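Local coordinates for protein Phthiocerol/phthiodiolone dimycocerosyl transferase (Mycobacterium tuberculosis, PDB 1Q9J) that probably transfers mycocerosic acyl chains from mycocerosic acid synthase onto phthiocerol, phthiodiolone and phenolphthiocerol, the last step in making dimycocerosate ester lipids, at residues T24-Q29 against E362-Q367; V213-L218 against Q387-H392; A239-A244 against S408-V413; D346-P351 against Y379-Y384. All coordinates share one frame; numbering follows the deposited sequence.

Contact 1: residues T24-Q29 against E362-Q367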
loop_
_atom_site.group_PDB
_atom_site.type_symbol
_atom_site.label_atom_id
_atom_site.label_comp_id
_atom_site.label_asym_id
_atom_site.label_seq_id
_atom_site.Cartn_x
_atom_site.Cartn_y
_atom_site.Cartn_z
ATOM N N THR A 24 8.385 2.652 0.101
ATOM C CA THR A 24 7.614 1.555 0.641
ATOM C C THR A 24 8.564 0.388 0.770
ATOM O O THR A 24 9.405 0.174 -0.097
ATOM C CB THR A 24 6.473 1.172 -0.321
ATOM O OG1 THR A 24 5.675 2.331 -0.609
ATOM C CG2 THR A 24 5.592 0.087 0.303
ATOM N N SER A 25 8.460 -0.348 1.864
ATOM C CA SER A 25 9.312 -1.511 2.051
ATOM C C SER A 25 8.435 -2.741 2.234
ATOM O O SER A 25 7.290 -2.667 2.690
ATOM C CB SER A 25 10.232 -1.325 3.270
ATOM O OG SER A 25 9.487 -1.201 4.483
ATOM N N MET A 26 9.010 -3.872 1.868
ATOM C CA MET A 26 8.341 -5.142 1.963
ATOM C C MET A 26 9.392 -6.130 2.439
ATOM O O MET A 26 10.382 -6.397 1.750
ATOM C CB MET A 26 7.807 -5.566 0.599
ATOM C CG MET A 26 6.738 -6.636 0.667
ATOM S SD MET A 26 5.314 -5.993 1.591
ATOM C CE MET A 26 5.459 -6.892 3.063
ATOM N N THR A 27 9.169 -6.668 3.630
ATOM C CA THR A 27 10.104 -7.595 4.228
ATOM C C THR A 27 9.537 -8.990 4.402
ATOM O O THR A 27 8.483 -9.194 4.996
ATOM C CB THR A 27 10.563 -7.055 5.578
ATOM O OG1 THR A 27 10.988 -5.694 5.411
ATOM C CG2 THR A 27 11.727 -7.889 6.114
ATOM N N ILE A 28 10.262 -9.948 3.854
ATOM C CA ILE A 28 9.881 -11.337 3.938
ATOM C C ILE A 28 10.863 -12.052 4.865
ATOM O O ILE A 28 12.062 -12.138 4.570
ATOM C CB ILE A 28 9.949 -12.024 2.557
ATOM C CG1 ILE A 28 9.034 -11.331 1.567
ATOM C CG2 ILE A 28 9.579 -13.478 2.685
ATOM C CD1 ILE A 28 9.688 -10.179 0.809
ATOM N N GLN A 29 10.354 -12.558 5.982
ATOM C CA GLN A 29 11.186 -13.287 6.926
ATOM C C GLN A 29 11.360 -14.694 6.353
ATOM O O GLN A 29 10.378 -15.381 6.114
ATOM C CB GLN A 29 10.483 -13.354 8.281
ATOM C CG GLN A 29 11.263 -14.124 9.315
ATOM C CD GLN A 29 12.723 -13.713 9.353
ATOM O OE1 GLN A 29 13.040 -12.536 9.542
ATOM N NE2 GLN A 29 13.622 -14.683 9.168
ATOM N N GLU A 362 8.231 -17.101 6.398
ATOM C CA GLU A 362 7.640 -17.207 7.734
ATOM C C GLU A 362 6.802 -15.996 8.091
ATOM O O GLU A 362 5.896 -16.080 8.913
ATOM C CB GLU A 362 8.733 -17.416 8.792
ATOM C CG GLU A 362 9.373 -18.784 8.707
ATOM C CD GLU A 362 8.346 -19.907 8.821
ATOM O OE1 GLU A 362 8.616 -21.010 8.286
ATOM O OE2 GLU A 362 7.274 -19.689 9.447
ATOM N N ASP A 363 7.107 -14.861 7.481
ATOM C CA ASP A 363 6.345 -13.657 7.767
ATOM C C ASP A 363 6.559 -12.597 6.696
ATOM O O ASP A 363 7.585 -12.584 6.020
ATOM C CB ASP A 363 6.735 -13.109 9.145
ATOM C CG ASP A 363 5.790 -12.043 9.627
ATOM O OD1 ASP A 363 4.732 -11.872 8.974
ATOM O OD2 ASP A 363 6.103 -11.385 10.654
ATOM N N ILE A 364 5.576 -11.720 6.536
ATOM C CA ILE A 364 5.653 -10.652 5.547
ATOM C C ILE A 364 5.133 -9.351 6.147
ATOM O O ILE A 364 3.927 -9.180 6.316
ATOM C CB ILE A 364 4.824 -11.008 4.287
ATOM C CG1 ILE A 364 5.605 -11.994 3.418
ATOM C CG2 ILE A 364 4.472 -9.753 3.512
ATOM C CD1 ILE A 364 4.881 -12.430 2.153
ATOM N N LYS A 365 6.046 -8.438 6.470
ATOM C CA LYS A 365 5.661 -7.158 7.064
ATOM C C LYS A 365 5.885 -6.008 6.090
ATOM O O LYS A 365 6.879 -5.974 5.367
ATOM C CB LYS A 365 6.465 -6.884 8.344
ATOM C CG LYS A 365 6.446 -7.996 9.384
ATOM C CD LYS A 365 7.250 -7.608 10.623
ATOM C CE LYS A 365 7.504 -8.813 11.532
ATOM N NZ LYS A 365 8.283 -9.883 10.831
ATOM N N GLY A 366 4.959 -5.061 6.078
ATOM C CA GLY A 366 5.093 -3.926 5.192
ATOM C C GLY A 366 5.235 -2.674 6.020
ATOM O O GLY A 366 4.625 -2.541 7.083
ATOM N N GLN A 367 6.049 -1.747 5.545
ATOM C CA GLN A 367 6.243 -0.515 6.284
ATOM C C GLN A 367 6.638 0.598 5.339
ATOM O O GLN A 367 7.174 0.351 4.264
ATOM C CB GLN A 367 7.330 -0.707 7.341
ATOM C CG GLN A 367 7.615 0.523 8.182
ATOM C CD GLN A 367 8.638 0.251 9.279
ATOM O OE1 GLN A 367 8.830 1.073 10.178
ATOM N NE2 GLN A 367 9.301 -0.906 9.206
#
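Ser-25 and Gln-367 form a hydrogen-bonded antiparallel pair in which one carbonyl is gripped twice. Gln-367 O takes Ser-25 N almost head-on at 2.8 Å, and Ser-25 OG reaches the same Gln-367 O, also at 2.8 Å, from well above the carbonyl plane. Setting OG between the backbone N and the carbonyl carbon (chi1 63°) turns the hydroxyl back to the neighbouring strand, a reach that suits a side chain as short as serine. Farther along, Lys-365 N bonds to Thr-27 O at 2.9 Å. On the opposite face of this ladder, Ile-28 CG1 lies against Ile-364 CG1 at 4.0 Å, the two beta-branched chains running side by side, and Met-26 bends toward Gly-366, though the place of its terminal methyl is doubtful.

This is the outer ladder of a mixed sheet to which the C-terminal half of the chain lends strand 360-368, a strand crossover, as in two-domain condensation-type relatives of chloramphenicol acetyltransferase. The register slips at Gln-29, which faces both Glu-362 and Asp-363 in a classic beta bulge; Glu-362 N donates to Gln-29 O at 2.8 Å. Lys-365 NZ then folds back onto Asp-363 OD2 at 2.7 Å in a salt bridge, while the Glu-362 carboxylate pairs with Arg-31. At the other end, the side chain of Thr-24 comes within about 3 Å of that of His-124, the probable proton acceptor.

Contact 2: residues V213-L218 against Q387-H392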
loop_
_atom_site.group_PDB
_atom_site.type_symbol
_atom_site.label_atom_id
_atom_site.label_comp_id
_atom_site.label_asym_id
_atom_site.label_seq_id
_atom_site.Cartn_x
_atom_site.Cartn_y
_atom_site.Cartn_z
ATOM N N VAL A 213 4.964 1.388 13.068
ATOM C CA VAL A 213 3.912 0.462 12.648
ATOM C C VAL A 213 3.555 -0.549 13.723
ATOM O O VAL A 213 4.377 -1.401 14.078
ATOM C CB VAL A 213 4.308 -0.386 11.415
ATOM C CG1 VAL A 213 3.149 -1.316 11.038
ATOM C CG2 VAL A 213 4.688 0.508 10.246
ATOM N N THR A 214 2.322 -0.468 14.223
ATOM C CA THR A 214 1.836 -1.405 15.233
ATOM C C THR A 214 1.106 -2.520 14.503
ATOM O O THR A 214 0.464 -2.285 13.487
ATOM C CB THR A 214 0.842 -0.760 16.182
ATOM O OG1 THR A 214 1.475 0.313 16.884
ATOM C CG2 THR A 214 0.343 -1.791 17.176
ATOM N N ARG A 215 1.174 -3.729 15.035
ATOM C CA ARG A 215 0.522 -4.824 14.362
ATOM C C ARG A 215 -0.039 -5.880 15.320
ATOM O O ARG A 215 0.663 -6.357 16.223
ATOM C CB ARG A 215 1.528 -5.410 13.373
ATOM C CG ARG A 215 1.129 -6.670 12.659
ATOM C CD ARG A 215 1.867 -6.714 11.342
ATOM N NE ARG A 215 2.414 -8.025 11.028
ATOM C CZ ARG A 215 2.936 -8.346 9.849
ATOM N NH1 ARG A 215 2.979 -7.453 8.865
ATOM N NH2 ARG A 215 3.429 -9.560 9.652
ATOM N N LEU A 216 -1.317 -6.220 15.133
ATOM C CA LEU A 216 -2.006 -7.220 15.960
ATOM C C LEU A 216 -2.536 -8.332 15.080
ATOM O O LEU A 216 -3.060 -8.063 14.007
ATOM C CB LEU A 216 -3.186 -6.594 16.693
ATOM C CG LEU A 216 -2.806 -5.531 17.711
ATOM C CD1 LEU A 216 -4.060 -4.948 18.355
ATOM C CD2 LEU A 216 -1.902 -6.166 18.755
ATOM N N TRP A 217 -2.411 -9.572 15.537
ATOM C CA TRP A 217 -2.895 -10.711 14.769
ATOM C C TRP A 217 -4.218 -11.284 15.280
ATOM O O TRP A 217 -4.868 -10.733 16.175
ATOM C CB TRP A 217 -1.857 -11.834 14.754
ATOM C CG TRP A 217 -0.668 -11.576 13.908
ATOM C CD1 TRP A 217 0.234 -10.570 14.055
ATOM C CD2 TRP A 217 -0.228 -12.356 12.790
ATOM N NE1 TRP A 217 1.209 -10.671 13.098
ATOM C CE2 TRP A 217 0.950 -11.761 12.303
ATOM C CE3 TRP A 217 -0.721 -13.502 12.147
ATOM C CZ2 TRP A 217 1.659 -12.277 11.195
ATOM C CZ3 TRP A 217 -0.016 -14.017 11.044
ATOM C CH2 TRP A 217 1.157 -13.400 10.583
ATOM N N LEU A 218 -4.601 -12.404 14.676
ATOM C CA LEU A 218 -5.817 -13.129 15.008
ATOM C C LEU A 218 -5.575 -14.605 14.789
ATOM O O LEU A 218 -4.944 -15.004 13.808
ATOM C CB LEU A 218 -6.975 -12.668 14.130
ATOM C CG LEU A 218 -7.785 -11.527 14.733
ATOM C CD1 LEU A 218 -8.874 -11.080 13.774
ATOM C CD2 LEU A 218 -8.384 -12.019 16.035
ATOM N N GLN A 387 -4.967 -15.874 8.767
ATOM C CA GLN A 387 -5.038 -15.113 10.007
ATOM C C GLN A 387 -5.113 -13.638 9.649
ATOM O O GLN A 387 -4.270 -13.124 8.914
ATOM C CB GLN A 387 -3.798 -15.382 10.861
ATOM C CG GLN A 387 -3.444 -16.865 10.962
ATOM C CD GLN A 387 -2.169 -17.125 11.768
ATOM O OE1 GLN A 387 -2.080 -16.755 12.945
ATOM N NE2 GLN A 387 -1.181 -17.776 11.140
ATOM N N LEU A 388 -6.141 -12.972 10.158
ATOM C CA LEU A 388 -6.326 -11.560 9.899
ATOM C C LEU A 388 -5.280 -10.774 10.656
ATOM O O LEU A 388 -4.957 -11.102 11.794
ATOM C CB LEU A 388 -7.706 -11.091 10.348
ATOM C CG LEU A 388 -7.861 -9.565 10.385
ATOM C CD1 LEU A 388 -7.605 -8.987 9.012
ATOM C CD2 LEU A 388 -9.245 -9.197 10.873
ATOM N N ILE A 389 -4.757 -9.736 10.019
ATOM C CA ILE A 389 -3.748 -8.897 10.634
ATOM C C ILE A 389 -4.140 -7.427 10.544
ATOM O O ILE A 389 -4.287 -6.877 9.451
ATOM C CB ILE A 389 -2.396 -9.070 9.944
ATOM C CG1 ILE A 389 -1.972 -10.525 9.976
ATOM C CG2 ILE A 389 -1.353 -8.213 10.628
ATOM C CD1 ILE A 389 -0.728 -10.783 9.157
ATOM N N ILE A 390 -4.306 -6.802 11.703
ATOM C CA ILE A 390 -4.656 -5.392 11.773
ATOM C C ILE A 390 -3.355 -4.611 11.939
ATOM O O ILE A 390 -2.406 -5.104 12.553
ATOM C CB ILE A 390 -5.542 -5.097 12.990
ATOM C CG1 ILE A 390 -6.856 -5.858 12.888
ATOM C CG2 ILE A 390 -5.828 -3.618 13.075
ATOM C CD1 ILE A 390 -7.714 -5.699 14.132
ATOM N N GLU A 391 -3.328 -3.395 11.400
ATOM C CA GLU A 391 -2.159 -2.533 11.489
ATOM C C GLU A 391 -2.507 -1.057 11.558
ATOM O O GLU A 391 -3.507 -0.605 11.002
ATOM C CB GLU A 391 -1.230 -2.755 10.298
ATOM C CG GLU A 391 -0.521 -4.080 10.301
ATOM C CD GLU A 391 0.604 -4.119 9.290
ATOM O OE1 GLU A 391 1.237 -5.182 9.129
ATOM O OE2 GLU A 391 0.851 -3.078 8.648
ATOM N N HIS A 392 -1.662 -0.309 12.249
ATOM C CA HIS A 392 -1.844 1.120 12.382
ATOM C C HIS A 392 -0.436 1.665 12.110
ATOM O O HIS A 392 0.544 1.255 12.747
ATOM C CB HIS A 392 -2.318 1.453 13.791
ATOM C CG HIS A 392 -3.045 2.761 13.895
ATOM N ND1 HIS A 392 -2.919 3.765 12.959
ATOM C CD2 HIS A 392 -3.845 3.252 14.869
ATOM C CE1 HIS A 392 -3.606 4.824 13.357
ATOM N NE2 HIS A 392 -4.175 4.540 14.512
#
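The six-membered ring of Trp-217 carries Ile-389 CD1 on one face, a CH-pi contact 3.5 Å from the centroid and 13° off the ring normal. Gln-387 comes at the same ring obliquely, its OE1 3.6 Å from Trp-217 CE3 and its amide plane steeply turned. Ile-389 CD1 also lies over one face of the Arg-215 guanidinium, while Glu-391 OE1 sits at the edge of that group, near its plane. There Arg-215 NH1 and Glu-391 OE1 make a salt bridge of 2.9 Å, although the position of OE1 is doubtful in the model; the two flat groups are nearly coplanar. Arg-215 also gives NH2 to Asp-363 in a further salt bridge and NH1 to Ile-364 O, so its long, multiply donating head ties this strand to strand 360-368.

Branching at CB lets Ile-389 pack in two directions: the CG1 arm, fully extended at chi2 173°, puts CD1 over both the indole and the guanidinium, while CG2, anti to the backbone N, packs on the aliphatic part of Arg-215, 3.6 Å from its CG. Leu-218 and Leu-388 run side by side, with Leu-218 CD1 3.5 Å from Leu-388 CD2. Two hydrogen-bonded pairs hold the backbones: Thr-214 with His-392, Thr-214 N to His-392 O being 2.9 Å, and Leu-216 with Ile-390. Their side chains face away from Arg-215, and helix 399-412 covers Thr-214 and Ile-390. The arrangement is that of an antiparallel outer strand, 213-216, closing one margin of the mixed sheet in the C-terminal domain of this acyltransferase fold.

Contact 3: residues A239-A244 against S408-V413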
loop_
_atom_site.group_PDB
_atom_site.type_symbol
_atom_site.label_atom_id
_atom_site.label_comp_id
_atom_site.label_asym_id
_atom_site.label_seq_id
_atom_site.Cartn_x
_atom_site.Cartn_y
_atom_site.Cartn_z
ATOM N N ALA A 239 -14.874 -5.260 4.611
ATOM C CA ALA A 239 -16.068 -4.460 4.845
ATOM C C ALA A 239 -16.345 -4.331 6.335
ATOM O O ALA A 239 -16.579 -3.230 6.843
ATOM C CB ALA A 239 -17.250 -5.089 4.148
ATOM N N VAL A 240 -16.320 -5.461 7.032
ATOM C CA VAL A 240 -16.562 -5.462 8.466
ATOM C C VAL A 240 -15.441 -4.702 9.165
ATOM O O VAL A 240 -15.687 -3.745 9.904
ATOM C CB VAL A 240 -16.592 -6.885 9.025
ATOM C CG1 VAL A 240 -17.114 -6.862 10.449
ATOM C CG2 VAL A 240 -17.452 -7.763 8.152
ATOM N N VAL A 241 -14.210 -5.145 8.920
ATOM C CA VAL A 241 -13.030 -4.527 9.505
ATOM C C VAL A 241 -13.129 -3.007 9.514
ATOM O O VAL A 241 -12.778 -2.365 10.506
ATOM C CB VAL A 241 -11.734 -4.922 8.749
ATOM C CG1 VAL A 241 -10.554 -4.116 9.287
ATOM C CG2 VAL A 241 -11.452 -6.412 8.924
ATOM N N ALA A 242 -13.610 -2.427 8.422
ATOM C CA ALA A 242 -13.721 -0.976 8.349
ATOM C C ALA A 242 -14.721 -0.469 9.379
ATOM O O ALA A 242 -14.509 0.567 10.013
ATOM C CB ALA A 242 -14.150 -0.556 6.948
ATOM N N ALA A 243 -15.823 -1.200 9.520
ATOM C CA ALA A 243 -16.857 -0.849 10.483
ATOM C C ALA A 243 -16.194 -0.846 11.863
ATOM O O ALA A 243 -16.247 0.146 12.592
ATOM C CB ALA A 243 -17.977 -1.868 10.435
ATOM N N ALA A 244 -15.551 -1.958 12.203
ATOM C CA ALA A 244 -14.870 -2.068 13.484
ATOM C C ALA A 244 -13.941 -0.872 13.705
ATOM O O ALA A 244 -13.912 -0.278 14.787
ATOM C CB ALA A 244 -14.076 -3.369 13.554
ATOM N N SER A 408 -10.355 -6.701 19.910
ATOM C CA SER A 408 -11.370 -7.440 20.649
ATOM C C SER A 408 -12.755 -7.313 20.005
ATOM O O SER A 408 -13.589 -8.209 20.131
ATOM C CB SER A 408 -11.408 -6.959 22.106
ATOM O OG SER A 408 -11.733 -8.022 22.999
ATOM N N LEU A 409 -12.985 -6.208 19.302
ATOM C CA LEU A 409 -14.271 -5.978 18.654
ATOM C C LEU A 409 -14.520 -6.938 17.494
ATOM O O LEU A 409 -15.664 -7.291 17.214
ATOM C CB LEU A 409 -14.371 -4.533 18.165
ATOM C CG LEU A 409 -15.733 -4.050 17.673
ATOM C CD1 LEU A 409 -16.801 -4.370 18.693
ATOM C CD2 LEU A 409 -15.668 -2.548 17.422
ATOM N N LEU A 410 -13.456 -7.367 16.822
ATOM C CA LEU A 410 -13.604 -8.298 15.708
ATOM C C LEU A 410 -13.758 -9.732 16.202
ATOM O O LEU A 410 -14.004 -10.652 15.414
ATOM C CB LEU A 410 -12.400 -8.206 14.760
ATOM C CG LEU A 410 -12.264 -6.963 13.874
ATOM C CD1 LEU A 410 -11.000 -7.078 13.044
ATOM C CD2 LEU A 410 -13.481 -6.833 12.966
ATOM N N CYS A 411 -13.616 -9.921 17.511
ATOM C CA CYS A 411 -13.728 -11.251 18.123
ATOM C C CYS A 411 -15.023 -11.379 18.904
ATOM O O CYS A 411 -15.420 -12.472 19.303
ATOM C CB CYS A 411 -12.547 -11.490 19.066
ATOM S SG CYS A 411 -10.934 -11.229 18.299
ATOM N N THR A 412 -15.670 -10.238 19.107
ATOM C CA THR A 412 -16.923 -10.155 19.836
ATOM C C THR A 412 -18.127 -10.286 18.900
ATOM O O THR A 412 -19.013 -11.113 19.118
ATOM C CB THR A 412 -17.018 -8.804 20.581
ATOM O OG1 THR A 412 -15.984 -8.731 21.569
ATOM C CG2 THR A 412 -18.370 -8.646 21.250
ATOM N N VAL A 413 -18.149 -9.463 17.857
ATOM C CA VAL A 413 -19.242 -9.450 16.894
ATOM C C VAL A 413 -19.647 -10.812 16.321
ATOM O O VAL A 413 -20.836 -11.119 16.220
ATOM C CB VAL A 413 -18.913 -8.508 15.718
ATOM C CG1 VAL A 413 -20.129 -8.351 14.821
ATOM C CG2 VAL A 413 -18.468 -7.156 16.249
#
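Leu-410 supplies most of the apolar contact, reaching with its isobutyl end into a shallow groove formed by Val-240, Val-241 and Ala-244. Leu-410 CD2 lies 3.6 Å from Ala-244 CB and, more loosely, 4.4 Å from Val-240 CG1. The other methyl, Leu-410 CD1, lies 4.2 Å from Val-241 CG2, the two side chains meeting at a slant. With CG anti to the carbonyl carbon and beside the backbone N (chi1 -72°) and the chain extended beyond it, the leucine bridges two helix segments whose axes are 10.0 Å apart at their closest. Alanine at 244 and a long leucine opposite it make complementary shapes, the small methyl receiving the larger tip.

Leu-409 packs on both the carbonyl and the methyl of Ala-244, its CD2 resting 3.9 Å from Ala-244 O and 4.3 Å from Ala-244 CB. That carbonyl also accepts a hydrogen bond from Thr-248 OG1 one turn on in its own helix.

The segments cross at 124°, and both helices lie on the same side of the six-stranded sheet: Val-241 and Leu-410 reach Leu-388, and Leu-410 also meets Ile-390. The result is a helical layer over a beta-sheet, as in the chloramphenicol acetyltransferase-like fold, with helix 300-317 touching Ala-243 and Val-413.

No hydrogen bond passes between the two segments. Ser-408 O is gripped twice, by Cys-411 N at 3.1 Å and by Thr-412 OG1 at 2.8 Å, from opposite faces of its carbonyl plane. The threonine hydroxyl thereby folds back on its own backbone, on the side of the helix remote from Ala-244.

Contact 4: residues D346-P351 against Y379-Y384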
loop_
_atom_site.group_PDB
_atom_site.type_symbol
_atom_site.label_atom_id
_atom_site.label_comp_id
_atom_site.label_asym_id
_atom_site.label_seq_id
_atom_site.Cartn_x
_atom_site.Cartn_y
_atom_site.Cartn_z
ATOM N N ASP A 346 -7.051 -1.824 2.205
ATOM C CA ASP A 346 -7.366 -3.233 2.188
ATOM C C ASP A 346 -6.322 -3.911 1.296
ATOM O O ASP A 346 -6.649 -4.423 0.226
ATOM C CB ASP A 346 -8.785 -3.402 1.633
ATOM C CG ASP A 346 -9.826 -2.594 2.427
ATOM O OD1 ASP A 346 -10.590 -3.211 3.202
ATOM O OD2 ASP A 346 -9.873 -1.345 2.285
ATOM N N ALA A 347 -5.068 -3.898 1.742
ATOM C CA ALA A 347 -3.983 -4.502 0.979
ATOM C C ALA A 347 -3.692 -5.948 1.365
ATOM O O ALA A 347 -2.536 -6.370 1.412
ATOM C CB ALA A 347 -2.718 -3.660 1.119
ATOM N N THR A 348 -4.746 -6.711 1.629
ATOM C CA THR A 348 -4.590 -8.117 1.992
ATOM C C THR A 348 -3.962 -8.841 0.798
ATOM O O THR A 348 -4.539 -8.854 -0.288
ATOM C CB THR A 348 -5.976 -8.785 2.343
ATOM O OG1 THR A 348 -6.770 -8.925 1.157
ATOM C CG2 THR A 348 -6.755 -7.929 3.343
ATOM N N SER A 349 -2.780 -9.428 0.984
ATOM C CA SER A 349 -2.134 -10.133 -0.118
ATOM C C SER A 349 -0.829 -10.864 0.225
ATOM O O SER A 349 -0.444 -11.011 1.390
ATOM C CB SER A 349 -1.877 -9.151 -1.269
ATOM O OG SER A 349 -1.537 -9.837 -2.455
ATOM N N PHE A 350 -0.175 -11.328 -0.836
ATOM C CA PHE A 350 1.100 -12.043 -0.791
ATOM C C PHE A 350 1.134 -13.553 -0.532
ATOM O O PHE A 350 1.912 -14.045 0.287
ATOM C CB PHE A 350 2.063 -11.318 0.150
ATOM C CG PHE A 350 2.823 -10.212 -0.520
ATOM C CD1 PHE A 350 2.813 -8.920 -0.002
ATOM C CD2 PHE A 350 3.553 -10.468 -1.680
ATOM C CE1 PHE A 350 3.519 -7.898 -0.631
ATOM C CE2 PHE A 350 4.262 -9.458 -2.315
ATOM C CZ PHE A 350 4.249 -8.168 -1.793
ATOM N N PRO A 351 0.276 -14.307 -1.234
ATOM C CA PRO A 351 0.214 -15.759 -1.101
ATOM C C PRO A 351 0.607 -16.293 -2.484
ATOM O O PRO A 351 0.772 -15.517 -3.430
ATOM C CB PRO A 351 -1.247 -15.992 -0.784
ATOM C CG PRO A 351 -1.907 -15.042 -1.746
ATOM C CD PRO A 351 -0.999 -13.802 -1.783
ATOM N N TYR A 379 -4.709 2.952 8.733
ATOM C CA TYR A 379 -5.018 1.596 9.200
ATOM C C TYR A 379 -4.834 0.656 7.999
ATOM O O TYR A 379 -4.826 1.097 6.853
ATOM C CB TYR A 379 -6.467 1.492 9.702
ATOM C CG TYR A 379 -6.735 2.109 11.061
ATOM C CD1 TYR A 379 -7.188 3.423 11.177
ATOM C CD2 TYR A 379 -6.535 1.373 12.234
ATOM C CE1 TYR A 379 -7.438 3.988 12.421
ATOM C CE2 TYR A 379 -6.779 1.928 13.485
ATOM C CZ TYR A 379 -7.235 3.237 13.573
ATOM O OH TYR A 379 -7.497 3.797 14.807
ATOM N N SER A 380 -4.700 -0.636 8.257
ATOM C CA SER A 380 -4.502 -1.583 7.178
ATOM C C SER A 380 -4.762 -3.004 7.657
ATOM O O SER A 380 -4.622 -3.287 8.837
ATOM C CB SER A 380 -3.073 -1.445 6.658
ATOM O OG SER A 380 -2.471 -2.721 6.416
ATOM N N CYS A 381 -5.142 -3.901 6.756
ATOM C CA CYS A 381 -5.398 -5.268 7.183
ATOM C C CYS A 381 -5.026 -6.251 6.093
ATOM O O CYS A 381 -4.849 -5.859 4.948
ATOM C CB CYS A 381 -6.874 -5.441 7.567
ATOM S SG CYS A 381 -8.043 -5.093 6.240
ATOM N N ALA A 382 -4.896 -7.521 6.458
ATOM C CA ALA A 382 -4.562 -8.576 5.512
ATOM C C ALA A 382 -4.670 -9.932 6.204
ATOM O O ALA A 382 -4.477 -10.051 7.419
ATOM C CB ALA A 382 -3.160 -8.374 4.956
ATOM N N VAL A 383 -4.990 -10.957 5.427
ATOM C CA VAL A 383 -5.115 -12.288 5.985
ATOM C C VAL A 383 -3.913 -13.120 5.584
ATOM O O VAL A 383 -3.792 -13.577 4.444
ATOM C CB VAL A 383 -6.404 -12.943 5.512
ATOM C CG1 VAL A 383 -6.561 -14.316 6.149
ATOM C CG2 VAL A 383 -7.572 -12.047 5.874
ATOM N N TYR A 384 -3.019 -13.294 6.547
ATOM C CA TYR A 384 -1.799 -14.047 6.343
ATOM C C TYR A 384 -2.019 -15.434 6.913
ATOM O O TYR A 384 -2.494 -15.577 8.038
ATOM C CB TYR A 384 -0.630 -13.362 7.071
ATOM C CG TYR A 384 0.730 -13.954 6.759
ATOM C CD1 TYR A 384 1.511 -13.454 5.720
ATOM C CD2 TYR A 384 1.205 -15.062 7.459
ATOM C CE1 TYR A 384 2.729 -14.048 5.383
ATOM C CE2 TYR A 384 2.421 -15.664 7.129
ATOM C CZ TYR A 384 3.174 -15.155 6.086
ATOM O OH TYR A 384 4.343 -15.788 5.722
#
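Cys-381 O is the polar atom about which the contact gathers, yet it has no sound bond across it: Thr-348 N stands 3.4 Å from Cys-381 O at a poor angle, and Ala-347 N lies 3.8 Å from the same Cys-381 O. The loop that follows strand 342-345 passes beside strand 378-384 of the mixed C-terminal sheet, and no hydrogen bond joins the two segments. Packing does the work instead. Thr-348 turns its methyl to the strand, chi1 of 70° setting CG2 anti to the carbonyl carbon and beside the backbone N. The path of the backbone brings Thr-348 CB to 3.9 Å from Ala-382 CB. Thr-348 CB also lies 3.9 Å from Val-383 N. The small Ala-382 methyl suits a place beside the loop backbone, Ser-349 N being 4.1 Å from Ala-382 CB.

Beyond this, Phe-350 projects away from the strand, toward Ile-364 and helix 129-148, a direction that suits a large apolar ring. Asn-238 of helix 237-253 touches both Asp-346 and Thr-348. The side chain of Ala-347 is about 9 Å from that of Asp-128, a residue probably organising the active site. At the loop's start, Asp-346 OD1 lies 4.4 Å from Cys-381 SG.

Along the chain the segments interleave: 24-29, 213-218, 239-244, 346-351, 362-367, 379-384, 387-392, then 408-413. Contacts 2 and 4 share the six-stranded sheet through the neighbouring strands 378-384 and 387-393, their centres about 9 Å apart. Contact 3 lies in the helical layer over that sheet, about 13 Å from contact 2 between centres. Contact 1 belongs to the five-stranded mixed sheet, its centre about 11 Å from that of contact 4 and about 24 Å from that of contact 3. Phe-350 and Arg-215 both touch strand 360-368, probably joining the two related domains; contact 1 reaches the probable active site, with Thr-24 beside His-124.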